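Side-chain contacts in putative alpha-L-fucosidase (Bacteroides thetaiotaomicron, PDB 4H41), which is a putative alpha-L-fucosidase with a TIM-barrel fold, probably acting on fucose-containing host glycans: residues B[115-120]-B[190-195]; B[145-150]-B[155-160]. All blocks are in the same frame, centred on the assembly; numbering follows the deposited sequence.

How the contacts relate
Contacts 1 and 2 lie with their centres about 9 Å apart on the inner and outer sides of one portion of a closed parallel barrel. Contact 1 joins strands 115-119 and 193-195 across the inside of the barrel. Contact 2 packs helix 136-151 on the outward side of strand 157-162, which lies between those two strands in the sheet. Along the chain, both segments of contact 2 fall between the two segments of contact 1. Backbone hydrogen bonds from Phe116 to Ser156 and Gly158 connect them, and Phe118 touches Val146. One portion of the putative glycosidase barrel is thus packed on its inner and outer surfaces.

Contact 1 of 2, residues B[115-120]-B[190-195]; sequences KFYFGL and GLPTFI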
ATOM      1  N   LYS B 115      29.497   6.873 -11.032  1.00 22.35           N
ATOM      2  CA  LYS B 115      29.143   7.672 -12.204  1.00 22.50           C
ATOM      3  C   LYS B 115      27.687   8.081 -12.098  1.00 22.67           C
ATOM      4  O   LYS B 115      26.828   7.250 -11.797  1.00 22.80           O
ATOM      5  CB  LYS B 115      29.360   6.907 -13.508  1.00 25.15           C
ATOM      6  CG  LYS B 115      30.814   6.884 -13.925  1.00 44.44           C
ATOM      7  CD  LYS B 115      30.945   6.402 -15.365  1.00 48.25           C
ATOM      8  CE  LYS B 115      32.345   6.311 -15.922  1.00 54.92           C
ATOM      9  NZ  LYS B 115      33.436   6.096 -14.918  1.00 34.94           N
ATOM     10  N   PHE B 116      27.413   9.368 -12.278  1.00 19.58           N
ATOM     11  CA  PHE B 116      26.072   9.907 -12.255  1.00 17.41           C
ATOM     12  C   PHE B 116      25.594  10.102 -13.698  1.00 20.53           C
ATOM     13  O   PHE B 116      26.315  10.711 -14.495  1.00 20.45           O
ATOM     14  CB  PHE B 116      26.033  11.244 -11.482  1.00 18.78           C
ATOM     15  CG  PHE B 116      24.718  11.978 -11.566  1.00 20.08           C
ATOM     16  CD1 PHE B 116      24.505  12.945 -12.537  1.00 22.83           C
ATOM     17  CD2 PHE B 116      23.708  11.735 -10.653  1.00 20.89           C
ATOM     18  CE1 PHE B 116      23.326  13.683 -12.562  1.00 22.99           C
ATOM     19  CE2 PHE B 116      22.501  12.434 -10.721  1.00 21.43           C
ATOM     20  CZ  PHE B 116      22.342  13.438 -11.639  1.00 20.79           C
ATOM     21  N   TYR B 117      24.389   9.609 -14.008  1.00 18.23           N
ATOM     22  CA  TYR B 117      23.717   9.815 -15.291  1.00 17.52           C
ATOM     23  C   TYR B 117      22.546  10.786 -15.072  1.00 20.41           C
ATOM     24  O   TYR B 117      21.729  10.568 -14.192  1.00 19.81           O
ATOM     25  CB  TYR B 117      23.184   8.522 -15.897  1.00 18.08           C
ATOM     26  CG  TYR B 117      24.210   7.687 -16.605  1.00 19.48           C
ATOM     27  CD1 TYR B 117      25.294   7.147 -15.917  1.00 21.73           C
ATOM     28  CD2 TYR B 117      24.051   7.342 -17.944  1.00 20.23           C
ATOM     29  CE1 TYR B 117      26.223   6.325 -16.562  1.00 24.83           C
ATOM     30  CE2 TYR B 117      24.971   6.522 -18.594  1.00 20.15           C
ATOM     31  CZ  TYR B 117      26.031   5.987 -17.888  1.00 22.22           C
ATOM     32  OH  TYR B 117      26.925   5.165 -18.508  1.00 28.05           O
ATOM     33  N   PHE B 118      22.438  11.786 -15.935  1.00 18.05           N
ATOM     34  CA  PHE B 118      21.410  12.816 -15.888  1.00 16.81           C
ATOM     35  C   PHE B 118      20.218  12.429 -16.750  1.00 20.03           C
ATOM     36  O   PHE B 118      20.353  12.294 -17.948  1.00 20.14           O
ATOM     37  CB  PHE B 118      22.020  14.146 -16.391  1.00 19.28           C
ATOM     38  CG  PHE B 118      21.045  15.292 -16.311  1.00 21.36           C
ATOM     39  CD1 PHE B 118      20.905  16.019 -15.142  1.00 23.10           C
ATOM     40  CD2 PHE B 118      20.227  15.608 -17.390  1.00 20.64           C
ATOM     41  CE1 PHE B 118      20.006  17.078 -15.070  1.00 24.22           C
ATOM     42  CE2 PHE B 118      19.344  16.695 -17.329  1.00 23.72           C
ATOM     43  CZ  PHE B 118      19.251  17.424 -16.175  1.00 21.62           C
ATOM     44  N   GLY B 119      19.057  12.268 -16.137  1.00 17.60           N
ATOM     45  CA  GLY B 119      17.832  11.969 -16.867  1.00 16.81           C
ATOM     46  C   GLY B 119      17.238  13.212 -17.500  1.00 22.00           C
ATOM     47  O   GLY B 119      17.075  14.247 -16.834  1.00 20.73           O
ATOM     48  N   LEU B 120      16.821  13.104 -18.756  1.00 19.34           N
ATOM     49  CA  LEU B 120      16.245  14.246 -19.448  1.00 21.15           C
ATOM     50  C   LEU B 120      14.879  14.613 -18.892  1.00 22.51           C
ATOM     51  O   LEU B 120      14.212  13.835 -18.207  1.00 18.92           O
ATOM     52  CB  LEU B 120      16.173  13.976 -20.970  1.00 21.61           C
ATOM     53  CG  LEU B 120      17.519  13.776 -21.674  1.00 24.26           C
ATOM     54  CD1 LEU B 120      17.342  13.733 -23.170  1.00 24.58           C
ATOM     55  CD2 LEU B 120      18.526  14.894 -21.281  1.00 27.10           C
ATOM     56  N   GLY B 190      30.982  13.430 -26.050  1.00 31.26           N
ATOM     57  CA  GLY B 190      30.772  12.000 -26.166  1.00 29.60           C
ATOM     58  C   GLY B 190      30.490  11.179 -24.937  1.00 28.16           C
ATOM     59  O   GLY B 190      30.733   9.986 -24.961  1.00 26.25           O
ATOM     60  N   LEU B 191      29.907  11.742 -23.879  1.00 24.02           N
ATOM     61  CA  LEU B 191      29.558  10.883 -22.741  1.00 23.11           C
ATOM     62  C   LEU B 191      28.509   9.847 -23.153  1.00 25.52           C
ATOM     63  O   LEU B 191      27.727  10.054 -24.093  1.00 23.94           O
ATOM     64  CB  LEU B 191      29.006  11.717 -21.586  1.00 22.86           C
ATOM     65  CG  LEU B 191      29.985  12.618 -20.873  1.00 26.89           C
ATOM     66  CD1 LEU B 191      29.281  13.381 -19.768  1.00 27.02           C
ATOM     67  CD2 LEU B 191      31.135  11.822 -20.275  1.00 32.14           C
ATOM     68  N   PRO B 192      28.467   8.729 -22.449  1.00 21.59           N
ATOM     69  CA  PRO B 192      27.489   7.693 -22.800  1.00 22.16           C
ATOM     70  C   PRO B 192      26.050   8.112 -22.622  1.00 24.15           C
ATOM     71  O   PRO B 192      25.729   8.935 -21.765  1.00 23.69           O
ATOM     72  CB  PRO B 192      27.816   6.533 -21.852  1.00 23.96           C
ATOM     73  CG  PRO B 192      28.753   7.052 -20.854  1.00 27.36           C
ATOM     74  CD  PRO B 192      29.377   8.296 -21.368  1.00 23.44           C
ATOM     75  N   THR B 193      25.181   7.525 -23.428  1.00 21.53           N
ATOM     76  CA  THR B 193      23.732   7.729 -23.377  1.00 19.87           C
ATOM     77  C   THR B 193      23.019   6.371 -23.347  1.00 20.49           C
ATOM     78  O   THR B 193      23.537   5.375 -23.856  1.00 20.06           O
ATOM     79  CB  THR B 193      23.285   8.505 -24.617  1.00 23.52           C
ATOM     80  OG1 THR B 193      23.691   7.717 -25.728  1.00 25.28           O
ATOM     81  CG2 THR B 193      23.902   9.914 -24.721  1.00 21.02           C
ATOM     82  N   PHE B 194      21.851   6.322 -22.776  1.00 17.92           N
ATOM     83  CA  PHE B 194      21.052   5.085 -22.816  1.00 16.37           C
ATOM     84  C   PHE B 194      19.587   5.402 -22.689  1.00 19.95           C
ATOM     85  O   PHE B 194      19.203   6.510 -22.269  1.00 18.53           O
ATOM     86  CB  PHE B 194      21.503   4.046 -21.766  1.00 17.84           C
ATOM     87  CG  PHE B 194      20.986   4.220 -20.359  1.00 18.14           C
ATOM     88  CD1 PHE B 194      21.546   5.163 -19.504  1.00 20.67           C
ATOM     89  CD2 PHE B 194      20.016   3.362 -19.847  1.00 20.24           C
ATOM     90  CE1 PHE B 194      21.102   5.282 -18.175  1.00 20.32           C
ATOM     91  CE2 PHE B 194      19.537   3.516 -18.559  1.00 20.93           C
ATOM     92  CZ  PHE B 194      20.121   4.433 -17.707  1.00 19.10           C
ATOM     93  N   ILE B 195      18.768   4.419 -23.105  1.00 16.60           N
ATOM     94  CA  ILE B 195      17.318   4.431 -22.988  1.00 15.88           C
ATOM     95  C   ILE B 195      16.890   3.219 -22.128  1.00 19.27           C
ATOM     96  O   ILE B 195      17.615   2.234 -22.051  1.00 17.88           O
ATOM     97  CB  ILE B 195      16.609   4.439 -24.371  1.00 18.67           C
ATOM     98  CG1 ILE B 195      16.994   3.232 -25.252  1.00 19.31           C
ATOM     99  CG2 ILE B 195      16.819   5.758 -25.088  1.00 20.85           C
ATOM    100  CD1 ILE B 195      16.077   3.023 -26.418  1.00 22.18           C
TER
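Pro192, just before strand 193-195, brings CG and CB up to the phenol end of Tyr117: the proline CG is 3.5 Å from Tyr117 OH, and CB lies slightly farther from the same oxygen. The two side chains run at about a right angle, so the proline meets the hydroxyl and the adjoining CZ and leaves the CD2-CE2 side of the tyrosine ring to a second partner. Thr193 turns away, and its OG1 is bonded to the carbonyl of Val236.

Phe194 is that second partner. Its CG is wedged between the backbone N and the carbonyl carbon (chi1 82°), which directs the ring back across the barrel interior toward Tyr117. Phe194 CE1 lies 3.6 Å from Tyr117 CD2, and CD1 is nearly as close to both CD2 and CE2. The tyrosine atom CD2 arrives near the plane of the phenylalanine, at its edge. With centroids 5.5 Å apart and planes at 77°, the rings meet obliquely through apolar contact, with no hydrogen bond between the two segments. A serine in place of Tyr117 would probably leave a gap between Pro192 and Phe194 and give the phenylalanine ring more freedom to turn.

The two strands are not neighbours in the sheet. Strand 157-162 runs between them, and its Gly158 and Gly159 interpose no side chain. Tyr117 also rests on Thr70 and Ile72 of strand 70-73, while Phe194 meets Ile72, Tyr161 and Trp271. Phe116 and Phe118, flanking the tyrosine, face the other way onto helix 101-111, the alternation expected of a barrel strand.

Contact 2 of 2, residues B[145-150]-B[155-160]; sequences EVWKMY and KSFGGW
Val146 opens the helix side of this interface by setting one methyl, CG1, against the far end of the Phe157 ring, 3.8 Å from CE2 and only a little farther from CZ. The same methyl reaches the neighbouring indole more loosely, with CG1 4.3 Å from Trp160 CZ3, and so fits beside both Phe157 and Trp160.

Trp147 follows, and it too meets both. Its CG stands anti to the backbone N (chi1 -174°), swinging the indole off the flank of the helix so that the six-membered ring reaches the strand. There the edge of the indole points at the face of Phe157 in a T-shaped pair, with centroids 5.7 Å apart and planes at 89°; the leading atom is CZ3, 4.0 Å from Phe157 CD1. One atom along the ring, Trp147 CE3 approaches Trp160 CZ2 at 3.9 Å, the two tryptophan side chains running about perpendicular. Within the strand, Phe157 CE1 sits 3.8 Å above the plane of the Trp160 indole, toward its rim, so the three aromatic groups form a continuous cluster.

Tyr150, one turn beyond Val146, gives only its CB, 4.2 Å from Phe157 CD2. The ring itself extends to the side of helix 101-111, and its hydroxyl is hydrogen-bonded to Asp100.

The axes of segments 145-150 and 157-160 run nearly antiparallel (169°), with a closest approach of 11.1 Å, as befits the returning half of a beta-alpha-beta crossover in a TIM barrel. To one flank Tyr150 packs on Val102 and Leu106 of helix 101-111; toward helix 173-187, Trp147 and Trp160 both touch Ile187, and Trp160 NE1 bonds to Ser188 just beyond that helix.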
ATOM      1  N   GLU B 145      21.813  24.142 -20.429  1.00 31.64           N
ATOM      2  CA  GLU B 145      22.069  24.783 -19.123  1.00 31.07           C
ATOM      3  C   GLU B 145      22.687  23.806 -18.131  1.00 30.36           C
ATOM      4  O   GLU B 145      23.572  24.183 -17.370  1.00 28.67           O
ATOM      5  CB  GLU B 145      20.792  25.463 -18.555  1.00 32.41           C
ATOM      6  CG  GLU B 145      19.699  24.526 -18.132  1.00 36.66           C
ATOM      7  CD  GLU B 145      18.421  25.152 -17.607  1.00 44.67           C
ATOM      8  OE1 GLU B 145      18.149  26.344 -17.866  1.00 34.68           O
ATOM      9  OE2 GLU B 145      17.656  24.402 -16.968  1.00 33.71           O
ATOM     10  N   VAL B 146      22.282  22.549 -18.179  1.00 28.23           N
ATOM     11  CA  VAL B 146      22.800  21.534 -17.287  1.00 26.43           C
ATOM     12  C   VAL B 146      24.278  21.222 -17.578  1.00 29.10           C
ATOM     13  O   VAL B 146      25.034  21.021 -16.639  1.00 29.04           O
ATOM     14  CB  VAL B 146      21.882  20.291 -17.342  1.00 30.39           C
ATOM     15  CG1 VAL B 146      22.598  19.043 -16.915  1.00 30.40           C
ATOM     16  CG2 VAL B 146      20.648  20.553 -16.483  1.00 29.07           C
ATOM     17  N   TRP B 147      24.699  21.194 -18.826  1.00 29.46           N
ATOM     18  CA  TRP B 147      26.129  21.014 -19.120  1.00 29.47           C
ATOM     19  C   TRP B 147      26.938  22.174 -18.521  1.00 31.59           C
ATOM     20  O   TRP B 147      27.973  21.963 -17.894  1.00 30.95           O
ATOM     21  CB  TRP B 147      26.421  20.922 -20.623  1.00 29.17           C
ATOM     22  CG  TRP B 147      27.865  20.591 -20.861  1.00 30.78           C
ATOM     23  CD1 TRP B 147      28.847  21.442 -21.297  1.00 34.93           C
ATOM     24  CD2 TRP B 147      28.530  19.396 -20.436  1.00 30.24           C
ATOM     25  NE1 TRP B 147      30.074  20.815 -21.243  1.00 34.27           N
ATOM     26  CE2 TRP B 147      29.905  19.554 -20.729  1.00 36.39           C
ATOM     27  CE3 TRP B 147      28.085  18.167 -19.926  1.00 31.00           C
ATOM     28  CZ2 TRP B 147      30.846  18.564 -20.430  1.00 36.13           C
ATOM     29  CZ3 TRP B 147      29.025  17.202 -19.611  1.00 32.89           C
ATOM     30  CH2 TRP B 147      30.379  17.390 -19.900  1.00 34.64           C
ATOM     31  N   LYS B 148      26.433  23.392 -18.669  1.00 29.96           N
ATOM     32  CA  LYS B 148      27.135  24.572 -18.157  1.00 30.91           C
ATOM     33  C   LYS B 148      27.125  24.651 -16.643  1.00 34.27           C
ATOM     34  O   LYS B 148      28.146  24.969 -16.043  1.00 31.68           O
ATOM     35  CB  LYS B 148      26.527  25.851 -18.736  1.00 35.84           C
ATOM     36  CG  LYS B 148      26.831  26.002 -20.229  1.00 57.15           C
ATOM     37  CD  LYS B 148      25.932  27.037 -20.907  1.00 72.49           C
HETATM   38  N   MSE B 149      25.981  24.354 -16.028  1.00 30.13           N
HETATM   39  CA  MSE B 149      25.812  24.473 -14.576  1.00 28.46           C
HETATM   40  C   MSE B 149      26.439  23.307 -13.809  1.00 31.32           C
HETATM   41  O   MSE B 149      26.961  23.510 -12.725  1.00 32.55           O
HETATM   42  CB  MSE B 149      24.318  24.553 -14.231  1.00 28.61           C
HETATM   43  CG  MSE B 149      23.645  25.847 -14.695  1.00 35.27           C
HETATM   44 SE   MSE B 149      21.665  25.651 -14.564  0.75 40.44          SE
HETATM   45  CE  MSE B 149      21.563  25.724 -12.597  1.00 36.96           C
ATOM     46  N   TYR B 150      26.385  22.101 -14.368  1.00 27.09           N
ATOM     47  CA  TYR B 150      26.841  20.886 -13.686  1.00 25.90           C
ATOM     48  C   TYR B 150      27.899  20.070 -14.445  1.00 30.22           C
ATOM     49  O   TYR B 150      28.877  19.664 -13.837  1.00 30.69           O
ATOM     50  CB  TYR B 150      25.617  19.975 -13.411  1.00 25.45           C
ATOM     51  CG  TYR B 150      24.556  20.662 -12.586  1.00 26.40           C
ATOM     52  CD1 TYR B 150      24.707  20.819 -11.211  1.00 26.88           C
ATOM     53  CD2 TYR B 150      23.373  21.111 -13.165  1.00 26.16           C
ATOM     54  CE1 TYR B 150      23.782  21.539 -10.460  1.00 25.35           C
ATOM     55  CE2 TYR B 150      22.438  21.831 -12.423  1.00 26.50           C
ATOM     56  CZ  TYR B 150      22.625  21.999 -11.060  1.00 26.56           C
ATOM     57  OH  TYR B 150      21.722  22.702 -10.342  1.00 26.96           O
ATOM     58  N   LYS B 155      32.943  16.305 -11.366  1.00 31.88           N
ATOM     59  CA  LYS B 155      33.690  15.141 -11.826  1.00 31.00           C
ATOM     60  C   LYS B 155      32.804  13.938 -12.076  1.00 29.71           C
ATOM     61  O   LYS B 155      33.047  13.189 -13.009  1.00 27.63           O
ATOM     62  CB  LYS B 155      34.718  14.800 -10.727  1.00 36.95           C
ATOM     63  CG  LYS B 155      35.610  13.586 -10.923  1.00 58.13           C
ATOM     64  CD  LYS B 155      36.479  13.464  -9.690  1.00 75.48           C
ATOM     65  CE  LYS B 155      37.374  12.256  -9.630  1.00 94.20           C
ATOM     66  NZ  LYS B 155      38.084  12.194  -8.321  1.00110.42           N
ATOM     67  N   SER B 156      31.777  13.745 -11.252  1.00 24.33           N
ATOM     68  CA  SER B 156      30.948  12.547 -11.334  1.00 23.86           C
ATOM     69  C   SER B 156      29.880  12.585 -12.448  1.00 26.11           C
ATOM     70  O   SER B 156      29.215  11.587 -12.654  1.00 25.79           O
ATOM     71  CB  SER B 156      30.311  12.301  -9.984  1.00 26.46           C
ATOM     72  OG  SER B 156      29.460  13.388  -9.663  1.00 35.77           O
ATOM     73  N   PHE B 157      29.712  13.704 -13.166  1.00 22.38           N
ATOM     74  CA  PHE B 157      28.745  13.759 -14.275  1.00 21.98           C
ATOM     75  C   PHE B 157      29.274  12.877 -15.406  1.00 27.23           C
ATOM     76  O   PHE B 157      30.187  13.278 -16.129  1.00 25.10           O
ATOM     77  CB  PHE B 157      28.538  15.214 -14.729  1.00 24.99           C
ATOM     78  CG  PHE B 157      27.298  15.416 -15.577  1.00 26.22           C
ATOM     79  CD1 PHE B 157      27.218  14.900 -16.863  1.00 29.43           C
ATOM     80  CD2 PHE B 157      26.249  16.202 -15.122  1.00 28.37           C
ATOM     81  CE1 PHE B 157      26.080  15.097 -17.648  1.00 29.42           C
ATOM     82  CE2 PHE B 157      25.127  16.433 -15.927  1.00 30.53           C
ATOM     83  CZ  PHE B 157      25.052  15.882 -17.183  1.00 28.98           C
ATOM     84  N   GLY B 158      28.714  11.681 -15.552  1.00 22.13           N
ATOM     85  CA  GLY B 158      29.246  10.691 -16.467  1.00 22.36           C
ATOM     86  C   GLY B 158      28.406  10.175 -17.593  1.00 24.34           C
ATOM     87  O   GLY B 158      28.861   9.292 -18.316  1.00 23.52           O
ATOM     88  N   GLY B 159      27.200  10.668 -17.720  1.00 20.94           N
ATOM     89  CA  GLY B 159      26.307  10.159 -18.741  1.00 19.88           C
ATOM     90  C   GLY B 159      24.942  10.779 -18.736  1.00 23.08           C
ATOM     91  O   GLY B 159      24.617  11.593 -17.864  1.00 23.23           O
ATOM     92  N   TRP B 160      24.155  10.386 -19.727  1.00 20.24           N
ATOM     93  CA  TRP B 160      22.811  10.886 -19.960  1.00 20.35           C
ATOM     94  C   TRP B 160      21.825   9.754 -20.075  1.00 20.75           C
ATOM     95  O   TRP B 160      22.104   8.754 -20.732  1.00 20.46           O
ATOM     96  CB  TRP B 160      22.781  11.678 -21.268  1.00 19.38           C
ATOM     97  CG  TRP B 160      23.802  12.775 -21.350  1.00 20.42           C
ATOM     98  CD1 TRP B 160      25.073  12.676 -21.811  1.00 23.23           C
ATOM     99  CD2 TRP B 160      23.614  14.149 -20.970  1.00 21.10           C
ATOM    100  NE1 TRP B 160      25.663  13.927 -21.845  1.00 23.87           N
ATOM    101  CE2 TRP B 160      24.800  14.844 -21.301  1.00 24.41           C
ATOM    102  CE3 TRP B 160      22.552  14.867 -20.393  1.00 22.78           C
ATOM    103  CZ2 TRP B 160      24.956  16.218 -21.073  1.00 24.35           C
ATOM    104  CZ3 TRP B 160      22.694  16.249 -20.218  1.00 25.15           C
ATOM    105  CH2 TRP B 160      23.888  16.904 -20.554  1.00 26.50           C
TER